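Local coordinates for protein replicative DNA helicase DnaB, 1st part (Mycobacterium tuberculosis, PDB 2R5U) that probably unwinds duplex DNA ahead of the replisome as a hexameric, ATP-dependent 5'-3' helicase, and is represented here by its N-terminal domain, at residues Pro27-Leu38 and Asp59-Tyr69; Met41-Leu52 and Tyr69-Gly77. All blocks are in the same frame, centred on the assembly; numbering follows the deposited sequence.

Both contacts lie in the all-helical globular part of the DnaB N-terminal domain, and their centres are 14 Å apart. Helix 31-43 and helix 63-77 serve both: interaction 1 pairs the first turns of the two helices and the chain leading into them, interaction 2 takes up their later turns and adds helix 45-52. Along the chain the segments alternate, in the order 27-38, 41-52, 59-69 and 69-77, with Tyr69 common to both. Val37 CG1 meets Val51 CG1 at 3.8 Å where the two contacts touch. A polar, carboxylate-centred pairing thus passes into an apolar three-helix packing within one domain of the hexamer.

Interaction 1: residues Pro27-Leu38 and Asp59-Tyr69; sequences PPQDLAAEQSVL and DFYRPAHQNVY
A buried glutamate on one helix gathers the N-terminal end of another in this helix-helix contact of the DnaB N-terminal domain. Over residues 31-38 and 63-69, helix 31-43 and helix 63-77 run nearly parallel, at 19° with axes 10.6 Å apart, and Glu34 reaches across with its chain extended beyond CG. Its two oxygens divide the work. OE1 accepts from His65 ND1 at 2.7 Å through the anti lone pair, close to the imidazole plane, with ring and carboxylate turned 73° apart; a weak bond from Arg62 N, the N-cap residue, reaches the same oxygen. OE2 takes Tyr61 N at 2.8 Å on its syn side, 28° out of the carboxylate plane. The glutamate stem runs alongside Phe60, CG lying 3.6 Å from Phe60 CD2. His65 is a knob among Leu31, Glu34, Gln35 and Leu38, and Leu31 CD1 comes obliquely to His65 CE1. Farther along, Leu38 CD1 meets His65 CB at 3.7 Å while its CD2 branch packs against Val68 and Tyr69 CB.

Ahead of the helices, Gln29 NE2 lies over one face of the Tyr61 ring, 3.5 Å from Tyr61 CE1, with the amide plane tilted against it. The bond from Gln29 NE2 to Pro27 O, 3.0 Å, holds that amide in place, and Pro27 reaches the Tyr61 hydroxyl end. Helix 119-147 adds Arg133 against Pro27 and Tyr61. With the Tyr61 N-H, the His65 ND1-H and, weakly, the Arg62 N-H turned to one buried carboxylate, the geometry probably favours an ionised Glu34, and His65, bonded at ND1 to Glu34 and weakly at NE2 to Tyr105 OH, is held in its ring orientation from both nitrogens.

Interaction 2: residues Met41-Leu52 and Tyr69-Gly77; sequences MLLSKDAIADVL and YDAILDLYG
Tyr76 lies across helix 45-52 as a knob in the hole formed by Lys45, Ile48, Ala49 and Leu52, in an apolar helix-crossing contact of this all-helical domain. The axes of helix 45-52 and of residues 69-77 of helix 63-77 cross at -110°, 11.4 Å apart at closest approach. Ile48 CG2, the branch anti to its backbone N, sits almost over the centre of the Tyr76 ring, 3.7 Å from the centroid and 14° off the normal: a CH-pi contact. Lys45 CG comes to the edge of the same ring near its plane, Leu52 CD1 approaches Tyr76 CE2 obliquely, and the hydroxyl end meets Ala49 CB.

The Tyr69 ring is met at its edge, not over its face, by Val51, whose CG1 lies in the ring plane 3.7 Å from Tyr69 CE1. Met41, bent at chi3 (77°), brings SD and CE obliquely alongside it in a Met-aromatic contact, with SD 4.7 Å from the centroid. Leu73 CD2, on the same helix as Tyr69, lies over one face, toward its rim.

Ile72, between the two tyrosines in sequence, splits its contacts: CG2 packs on Ile48 CD1 at 3.6 Å and on Met41 CE, while CD1 turns to Met41 CB and Leu42 CD2. Val87 of helix 84-93 and Ile110 of helix 102-111 also touch Leu42. At the end of helix 45-52, the side chains of Leu52 and Leu73 run antiparallel alongside each other, and Leu52 CD2 rests 3.6 Å from Leu73 CD1 and 3.4 Å from Tyr69 OH.

Interaction 1: residues Pro27-Leu38 and Asp59-Tyr69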
loop_
_atom_site.group_PDB
_atom_site.type_symbol
_atom_site.label_atom_id
_atom_site.label_comp_id
_atom_site.label_asym_id
_atom_site.label_seq_id
_atom_site.Cartn_x
_atom_site.Cartn_y
_atom_site.Cartn_z
ATOM N N PRO B 27 -15.166 28.828 5.617
ATOM C CA PRO B 27 -16.004 28.537 4.449
ATOM C C PRO B 27 -17.454 28.979 4.669
ATOM O O PRO B 27 -17.903 28.978 5.810
ATOM C CB PRO B 27 -15.912 27.015 4.334
ATOM C CG PRO B 27 -14.624 26.655 5.024
ATOM C CD PRO B 27 -14.549 27.603 6.161
ATOM N N PRO B 28 -18.160 29.402 3.593
ATOM C CA PRO B 28 -19.580 29.766 3.679
ATOM C C PRO B 28 -20.398 28.677 4.395
ATOM O O PRO B 28 -20.293 27.504 4.036
ATOM C CB PRO B 28 -20.001 29.884 2.216
ATOM C CG PRO B 28 -18.719 30.303 1.496
ATOM C CD PRO B 28 -17.617 29.593 2.229
ATOM N N GLN B 29 -21.167 29.070 5.413
ATOM C CA GLN B 29 -21.876 28.104 6.271
ATOM C C GLN B 29 -22.980 28.778 7.081
ATOM O O GLN B 29 -22.965 29.991 7.274
ATOM C CB GLN B 29 -20.883 27.401 7.218
ATOM C CG GLN B 29 -20.242 28.349 8.256
ATOM C CD GLN B 29 -19.151 27.701 9.077
ATOM O OE1 GLN B 29 -19.390 27.255 10.198
ATOM N NE2 GLN B 29 -17.945 27.647 8.530
ATOM N N ASP B 30 -23.939 27.993 7.564
ATOM C CA ASP B 30 -24.889 28.483 8.568
ATOM C C ASP B 30 -25.208 27.318 9.500
ATOM O O ASP B 30 -26.074 26.495 9.188
ATOM C CB ASP B 30 -26.160 29.068 7.931
ATOM C CG ASP B 30 -27.021 29.859 8.927
ATOM O OD1 ASP B 30 -27.102 29.485 10.113
ATOM O OD2 ASP B 30 -27.636 30.870 8.528
ATOM N N LEU B 31 -24.465 27.229 10.604
ATOM C CA LEU B 31 -24.639 26.146 11.566
ATOM C C LEU B 31 -26.015 26.161 12.220
ATOM O O LEU B 31 -26.587 25.104 12.445
ATOM C CB LEU B 31 -23.533 26.148 12.631
ATOM C CG LEU B 31 -22.323 25.197 12.567
ATOM C CD1 LEU B 31 -22.693 23.857 13.111
ATOM C CD2 LEU B 31 -21.740 25.034 11.165
ATOM N N ALA B 32 -26.537 27.350 12.519
ATOM C CA ALA B 32 -27.852 27.481 13.108
ATOM C C ALA B 32 -28.901 26.895 12.160
ATOM O O ALA B 32 -29.775 26.152 12.591
ATOM C CB ALA B 32 -28.164 28.941 13.408
ATOM N N ALA B 33 -28.815 27.246 10.874
ATOM C CA ALA B 33 -29.776 26.729 9.889
ATOM C C ALA B 33 -29.649 25.198 9.703
ATOM O O ALA B 33 -30.657 24.501 9.530
ATOM C CB ALA B 33 -29.670 27.474 8.580
ATOM N N GLU B 34 -28.426 24.673 9.785
ATOM C CA GLU B 34 -28.229 23.206 9.760
ATOM C C GLU B 34 -28.954 22.506 10.917
ATOM O O GLU B 34 -29.550 21.442 10.736
ATOM C CB GLU B 34 -26.747 22.815 9.794
ATOM C CG GLU B 34 -25.979 23.197 8.503
ATOM C CD GLU B 34 -24.537 22.713 8.420
ATOM O OE1 GLU B 34 -24.067 21.895 9.248
ATOM O OE2 GLU B 34 -23.865 23.149 7.453
ATOM N N GLN B 35 -28.830 23.078 12.107
ATOM C CA GLN B 35 -29.475 22.536 13.317
ATOM C C GLN B 35 -30.989 22.518 13.168
ATOM O O GLN B 35 -31.617 21.504 13.420
ATOM C CB GLN B 35 -29.037 23.329 14.557
ATOM C CG GLN B 35 -27.590 23.073 14.965
ATOM C CD GLN B 35 -27.074 24.074 15.990
ATOM O OE1 GLN B 35 -27.636 25.156 16.178
ATOM N NE2 GLN B 35 -25.987 23.729 16.632
ATOM N N SER B 36 -31.552 23.631 12.718
ATOM C CA SER B 36 -32.994 23.780 12.496
ATOM C C SER B 36 -33.557 22.795 11.454
ATOM O O SER B 36 -34.655 22.239 11.635
ATOM C CB SER B 36 -33.321 25.217 12.078
ATOM O OG SER B 36 -33.033 26.145 13.127
ATOM N N VAL B 37 -32.808 22.594 10.361
ATOM C CA VAL B 37 -33.154 21.575 9.355
ATOM C C VAL B 37 -33.248 20.181 9.965
ATOM O O VAL B 37 -34.233 19.454 9.735
ATOM C CB VAL B 37 -32.168 21.526 8.173
ATOM C CG1 VAL B 37 -32.414 20.266 7.332
ATOM C CG2 VAL B 37 -32.354 22.708 7.301
ATOM N N LEU B 38 -32.229 19.808 10.733
ATOM C CA LEU B 38 -32.175 18.480 11.324
ATOM C C LEU B 38 -33.274 18.291 12.382
ATOM O O LEU B 38 -33.870 17.234 12.459
ATOM C CB LEU B 38 -30.789 18.184 11.897
ATOM C CG LEU B 38 -29.652 18.061 10.867
ATOM C CD1 LEU B 38 -28.320 17.923 11.582
ATOM C CD2 LEU B 38 -29.885 16.888 9.896
ATOM N N ASP B 59 -23.987 18.557 1.543
ATOM C CA ASP B 59 -24.384 19.962 1.749
ATOM C C ASP B 59 -24.147 20.525 3.169
ATOM O O ASP B 59 -24.061 21.745 3.374
ATOM C CB ASP B 59 -25.832 20.181 1.303
ATOM C CG ASP B 59 -25.975 20.355 -0.225
ATOM O OD1 ASP B 59 -24.955 20.475 -0.946
ATOM O OD2 ASP B 59 -27.125 20.377 -0.702
ATOM N N PHE B 60 -24.017 19.642 4.145
ATOM C CA PHE B 60 -23.793 20.089 5.518
ATOM C C PHE B 60 -22.308 20.363 5.717
ATOM O O PHE B 60 -21.489 19.537 5.352
ATOM C CB PHE B 60 -24.293 19.036 6.504
ATOM C CG PHE B 60 -25.790 18.992 6.600
ATOM C CD1 PHE B 60 -26.530 18.255 5.685
ATOM C CD2 PHE B 60 -26.461 19.754 7.558
ATOM C CE1 PHE B 60 -27.933 18.233 5.752
ATOM C CE2 PHE B 60 -27.857 19.742 7.632
ATOM C CZ PHE B 60 -28.586 18.963 6.724
ATOM N N TYR B 61 -21.979 21.530 6.261
ATOM C CA TYR B 61 -20.588 21.850 6.584
ATOM C C TYR B 61 -20.065 20.975 7.715
ATOM O O TYR B 61 -18.971 20.415 7.624
ATOM C CB TYR B 61 -20.406 23.330 6.953
ATOM C CG TYR B 61 -18.957 23.646 7.298
ATOM C CD1 TYR B 61 -18.593 24.009 8.590
ATOM C CD2 TYR B 61 -17.942 23.518 6.333
ATOM C CE1 TYR B 61 -17.249 24.277 8.912
ATOM C CE2 TYR B 61 -16.600 23.770 6.641
ATOM C CZ TYR B 61 -16.263 24.152 7.930
ATOM O OH TYR B 61 -14.942 24.410 8.239
ATOM N N ARG B 62 -20.837 20.867 8.793
ATOM C CA ARG B 62 -20.393 20.088 9.954
ATOM C C ARG B 62 -20.581 18.583 9.720
ATOM O O ARG B 62 -21.696 18.154 9.425
ATOM C CB ARG B 62 -21.167 20.528 11.195
ATOM C CG ARG B 62 -20.370 20.393 12.471
ATOM C CD ARG B 62 -21.254 20.560 13.665
ATOM N NE ARG B 62 -21.267 19.389 14.543
ATOM C CZ ARG B 62 -20.468 19.230 15.598
ATOM N NH1 ARG B 62 -20.574 18.142 16.355
ATOM N NH2 ARG B 62 -19.566 20.163 15.906
ATOM N N PRO B 63 -19.497 17.788 9.835
ATOM C CA PRO B 63 -19.559 16.323 9.678
ATOM C C PRO B 63 -20.633 15.612 10.543
ATOM O O PRO B 63 -21.331 14.739 10.039
ATOM C CB PRO B 63 -18.146 15.871 10.079
ATOM C CG PRO B 63 -17.285 17.044 9.773
ATOM C CD PRO B 63 -18.111 18.244 10.088
ATOM N N ALA B 64 -20.771 15.989 11.815
ATOM C CA ALA B 64 -21.827 15.429 12.664
ATOM C C ALA B 64 -23.227 15.621 12.055
ATOM O O ALA B 64 -24.054 14.718 12.121
ATOM C CB ALA B 64 -21.775 16.030 14.074
ATOM N N HIS B 65 -23.465 16.791 11.463
ATOM C CA HIS B 65 -24.727 17.105 10.827
ATOM C C HIS B 65 -24.967 16.266 9.573
ATOM O O HIS B 65 -26.072 15.797 9.372
ATOM C CB HIS B 65 -24.861 18.596 10.519
ATOM C CG HIS B 65 -24.861 19.464 11.735
ATOM N ND1 HIS B 65 -24.772 20.832 11.669
ATOM C CD2 HIS B 65 -24.949 19.153 13.052
ATOM C CE1 HIS B 65 -24.819 21.336 12.889
ATOM N NE2 HIS B 65 -24.923 20.337 13.747
ATOM N N GLN B 66 -23.932 16.067 8.743
ATOM C CA GLN B 66 -24.065 15.175 7.580
ATOM C C GLN B 66 -24.421 13.761 8.013
ATOM O O GLN B 66 -25.224 13.104 7.365
ATOM C CB GLN B 66 -22.793 15.125 6.702
ATOM C CG GLN B 66 -23.049 14.483 5.322
ATOM C CD GLN B 66 -23.952 15.331 4.447
ATOM O OE1 GLN B 66 -25.043 14.895 4.040
ATOM N NE2 GLN B 66 -23.533 16.565 4.185
ATOM N N ASN B 67 -23.799 13.291 9.087
ATOM C CA ASN B 67 -24.034 11.943 9.609
ATOM C C ASN B 67 -25.507 11.796 10.007
ATOM O O ASN B 67 -26.155 10.790 9.682
ATOM C CB ASN B 67 -23.176 11.655 10.846
ATOM C CG ASN B 67 -21.665 11.474 10.534
ATOM O OD1 ASN B 67 -21.262 11.155 9.412
ATOM N ND2 ASN B 67 -20.844 11.642 11.563
ATOM N N VAL B 68 -26.023 12.797 10.723
ATOM C CA VAL B 68 -27.414 12.758 11.179
ATOM C C VAL B 68 -28.340 12.740 9.967
ATOM O O VAL B 68 -29.235 11.889 9.880
ATOM C CB VAL B 68 -27.761 13.925 12.110
ATOM C CG1 VAL B 68 -29.283 13.910 12.463
ATOM C CG2 VAL B 68 -26.914 13.830 13.372
ATOM N N TYR B 69 -28.102 13.662 9.035
ATOM C CA TYR B 69 -28.886 13.756 7.814
ATOM C C TYR B 69 -28.912 12.438 7.031
ATOM O O TYR B 69 -29.981 11.992 6.591
ATOM C CB TYR B 69 -28.356 14.895 6.940
ATOM C CG TYR B 69 -29.134 15.115 5.655
ATOM C CD1 TYR B 69 -30.280 15.898 5.645
ATOM C CD2 TYR B 69 -28.710 14.537 4.448
ATOM C CE1 TYR B 69 -30.990 16.105 4.484
ATOM C CE2 TYR B 69 -29.413 14.742 3.266
ATOM C CZ TYR B 69 -30.556 15.526 3.302
ATOM O OH TYR B 69 -31.270 15.760 2.167
#

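Interaction 2: residues Met41-Leu52 and Tyr69-Gly77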
loop_
_atom_site.group_PDB
_atom_site.type_symbol
_atom_site.label_atom_id
_atom_site.label_comp_id
_atom_site.label_asym_id
_atom_site.label_seq_id
_atom_site.Cartn_x
_atom_site.Cartn_y
_atom_site.Cartn_z
ATOM N N MET B 41 -36.699 17.785 10.488
ATOM C CA MET B 41 -36.719 16.426 9.962
ATOM C C MET B 41 -37.031 15.368 11.012
ATOM O O MET B 41 -37.748 14.428 10.711
ATOM C CB MET B 41 -35.382 16.094 9.285
ATOM C CG MET B 41 -35.075 16.971 8.030
ATOM S SD MET B 41 -33.430 16.576 7.303
ATOM C CE MET B 41 -33.795 15.027 6.450
ATOM N N LEU B 42 -36.490 15.528 12.218
ATOM C CA LEU B 42 -36.708 14.593 13.327
ATOM C C LEU B 42 -38.158 14.657 13.893
ATOM O O LEU B 42 -38.597 13.740 14.578
ATOM C CB LEU B 42 -35.677 14.818 14.446
ATOM C CG LEU B 42 -34.231 14.344 14.173
ATOM C CD1 LEU B 42 -33.233 14.783 15.259
ATOM C CD2 LEU B 42 -34.146 12.842 13.980
ATOM N N LEU B 43 -38.872 15.738 13.585
ATOM C CA LEU B 43 -40.244 15.962 14.079
ATOM C C LEU B 43 -41.335 15.576 13.074
ATOM O O LEU B 43 -42.497 15.388 13.446
ATOM C CB LEU B 43 -40.401 17.427 14.496
ATOM C CG LEU B 43 -39.585 17.809 15.736
ATOM C CD1 LEU B 43 -39.708 19.301 15.994
ATOM C CD2 LEU B 43 -40.029 17.008 16.964
ATOM N N SER B 44 -40.980 15.465 11.800
ATOM C CA SER B 44 -41.993 15.356 10.766
ATOM C C SER B 44 -41.486 14.731 9.483
ATOM O O SER B 44 -40.485 15.184 8.925
ATOM C CB SER B 44 -42.568 16.750 10.483
ATOM O OG SER B 44 -43.199 16.807 9.223
ATOM N N LYS B 45 -42.188 13.705 8.999
ATOM C CA LYS B 45 -41.903 13.141 7.683
ATOM C C LYS B 45 -42.137 14.123 6.522
ATOM O O LYS B 45 -41.392 14.111 5.530
ATOM C CB LYS B 45 -42.704 11.864 7.468
ATOM C CG LYS B 45 -42.473 11.194 6.125
ATOM C CD LYS B 45 -43.267 9.895 6.052
ATOM C CE LYS B 45 -43.370 9.389 4.633
ATOM N NZ LYS B 45 -44.094 8.074 4.596
ATOM N N ASP B 46 -43.165 14.961 6.638
ATOM C CA ASP B 46 -43.403 16.034 5.653
ATOM C C ASP B 46 -42.206 16.982 5.537
ATOM O O ASP B 46 -41.914 17.479 4.450
ATOM C CB ASP B 46 -44.672 16.837 5.989
ATOM C CG ASP B 46 -45.941 15.981 5.958
ATOM O OD1 ASP B 46 -45.922 14.891 5.340
ATOM O OD2 ASP B 46 -46.967 16.397 6.553
ATOM N N ALA B 47 -41.523 17.227 6.657
ATOM C CA ALA B 47 -40.331 18.081 6.654
ATOM C C ALA B 47 -39.160 17.408 5.921
ATOM O O ALA B 47 -38.438 18.073 5.188
ATOM C CB ALA B 47 -39.927 18.455 8.061
ATOM N N ILE B 48 -38.971 16.105 6.115
ATOM C CA ILE B 48 -37.927 15.385 5.371
ATOM C C ILE B 48 -38.145 15.586 3.859
ATOM O O ILE B 48 -37.216 15.937 3.141
ATOM C CB ILE B 48 -37.895 13.873 5.690
ATOM C CG1 ILE B 48 -37.666 13.621 7.198
ATOM C CG2 ILE B 48 -36.803 13.184 4.850
ATOM C CD1 ILE B 48 -37.835 12.160 7.596
ATOM N N ALA B 49 -39.383 15.378 3.391
ATOM C CA ALA B 49 -39.700 15.506 1.953
ATOM C C ALA B 49 -39.378 16.889 1.438
ATOM O O ALA B 49 -38.785 17.037 0.375
ATOM C CB ALA B 49 -41.182 15.166 1.682
ATOM N N ASP B 50 -39.755 17.907 2.206
ATOM C CA ASP B 50 -39.427 19.298 1.862
ATOM C C ASP B 50 -37.919 19.571 1.727
ATOM O O ASP B 50 -37.470 20.234 0.777
ATOM C CB ASP B 50 -39.979 20.215 2.931
ATOM C CG ASP B 50 -41.154 20.977 2.461
ATOM O OD1 ASP B 50 -40.959 22.185 2.171
ATOM O OD2 ASP B 50 -42.253 20.377 2.353
ATOM N N VAL B 51 -37.165 19.058 2.690
ATOM C CA VAL B 51 -35.722 19.231 2.773
ATOM C C VAL B 51 -35.013 18.559 1.585
ATOM O O VAL B 51 -34.086 19.136 0.980
ATOM C CB VAL B 51 -35.214 18.711 4.158
ATOM C CG1 VAL B 51 -33.719 18.566 4.188
ATOM C CG2 VAL B 51 -35.686 19.669 5.273
ATOM N N LEU B 52 -35.468 17.351 1.258
ATOM C CA LEU B 52 -34.941 16.581 0.140
ATOM C C LEU B 52 -35.052 17.273 -1.217
ATOM O O LEU B 52 -34.207 17.067 -2.078
ATOM C CB LEU B 52 -35.590 15.199 0.079
ATOM C CG LEU B 52 -34.841 14.128 0.853
ATOM C CD1 LEU B 52 -35.570 12.804 0.728
ATOM C CD2 LEU B 52 -33.462 14.000 0.238
ATOM N N TYR B 69 -28.102 13.662 9.035
ATOM C CA TYR B 69 -28.886 13.756 7.814
ATOM C C TYR B 69 -28.912 12.438 7.031
ATOM O O TYR B 69 -29.981 11.992 6.591
ATOM C CB TYR B 69 -28.356 14.895 6.940
ATOM C CG TYR B 69 -29.134 15.115 5.655
ATOM C CD1 TYR B 69 -30.280 15.898 5.645
ATOM C CD2 TYR B 69 -28.710 14.537 4.448
ATOM C CE1 TYR B 69 -30.990 16.105 4.484
ATOM C CE2 TYR B 69 -29.413 14.742 3.266
ATOM C CZ TYR B 69 -30.556 15.526 3.302
ATOM O OH TYR B 69 -31.270 15.760 2.167
ATOM N N ASP B 70 -27.734 11.834 6.855
ATOM C CA ASP B 70 -27.599 10.566 6.106
ATOM C C ASP B 70 -28.375 9.431 6.790
ATOM O O ASP B 70 -29.015 8.622 6.111
ATOM C CB ASP B 70 -26.121 10.155 5.943
ATOM C CG ASP B 70 -25.295 11.155 5.126
ATOM O OD1 ASP B 70 -25.859 12.098 4.505
ATOM O OD2 ASP B 70 -24.042 11.005 5.128
ATOM N N ALA B 71 -28.330 9.392 8.126
ATOM C CA ALA B 71 -29.093 8.407 8.893
ATOM C C ALA B 71 -30.623 8.581 8.702
ATOM O O ALA B 71 -31.341 7.598 8.482
ATOM C CB ALA B 71 -28.719 8.464 10.372
ATOM N N ILE B 72 -31.105 9.821 8.751
ATOM C CA ILE B 72 -32.532 10.106 8.483
ATOM C C ILE B 72 -32.927 9.663 7.054
ATOM O O ILE B 72 -33.945 8.991 6.850
ATOM C CB ILE B 72 -32.871 11.596 8.695
ATOM C CG1 ILE B 72 -32.543 12.049 10.140
ATOM C CG2 ILE B 72 -34.335 11.865 8.376
ATOM C CD1 ILE B 72 -32.629 13.601 10.323
ATOM N N LEU B 73 -32.125 10.039 6.066
ATOM C CA LEU B 73 -32.408 9.655 4.692
ATOM C C LEU B 73 -32.389 8.137 4.524
ATOM O O LEU B 73 -33.193 7.593 3.769
ATOM C CB LEU B 73 -31.424 10.301 3.719
ATOM C CG LEU B 73 -31.501 11.803 3.447
ATOM C CD1 LEU B 73 -31.059 11.992 2.005
ATOM C CD2 LEU B 73 -32.877 12.441 3.678
ATOM N N ASP B 74 -31.463 7.459 5.211
ATOM C CA ASP B 74 -31.418 5.980 5.199
ATOM C C ASP B 74 -32.746 5.361 5.622
ATOM O O ASP B 74 -33.269 4.459 4.952
ATOM C CB ASP B 74 -30.323 5.447 6.120
ATOM C CG ASP B 74 -29.235 4.735 5.371
ATOM O OD1 ASP B 74 -28.320 5.423 4.852
ATOM O OD2 ASP B 74 -29.302 3.475 5.300
ATOM N N LEU B 75 -33.269 5.846 6.745
ATOM C CA LEU B 75 -34.541 5.398 7.299
ATOM C C LEU B 75 -35.718 5.725 6.380
ATOM O O LEU B 75 -36.543 4.869 6.084
ATOM C CB LEU B 75 -34.746 6.008 8.685
ATOM C CG LEU B 75 -33.857 5.408 9.791
ATOM C CD1 LEU B 75 -33.920 6.254 11.050
ATOM C CD2 LEU B 75 -34.280 3.981 10.090
ATOM N N TYR B 76 -35.768 6.975 5.927
ATOM C CA TYR B 76 -36.830 7.457 5.053
ATOM C C TYR B 76 -36.895 6.683 3.714
ATOM O O TYR B 76 -37.983 6.355 3.238
ATOM C CB TYR B 76 -36.641 8.959 4.850
ATOM C CG TYR B 76 -37.580 9.653 3.889
ATOM C CD1 TYR B 76 -38.825 10.128 4.314
ATOM C CD2 TYR B 76 -37.180 9.921 2.582
ATOM C CE1 TYR B 76 -39.670 10.814 3.432
ATOM C CE2 TYR B 76 -38.006 10.595 1.697
ATOM C CZ TYR B 76 -39.245 11.031 2.123
ATOM O OH TYR B 76 -40.036 11.707 1.231
ATOM N N GLY B 77 -35.735 6.398 3.121
ATOM C CA GLY B 77 -35.650 5.612 1.882
ATOM C C GLY B 77 -36.126 4.175 2.060
ATOM O O GLY B 77 -36.458 3.503 1.091
#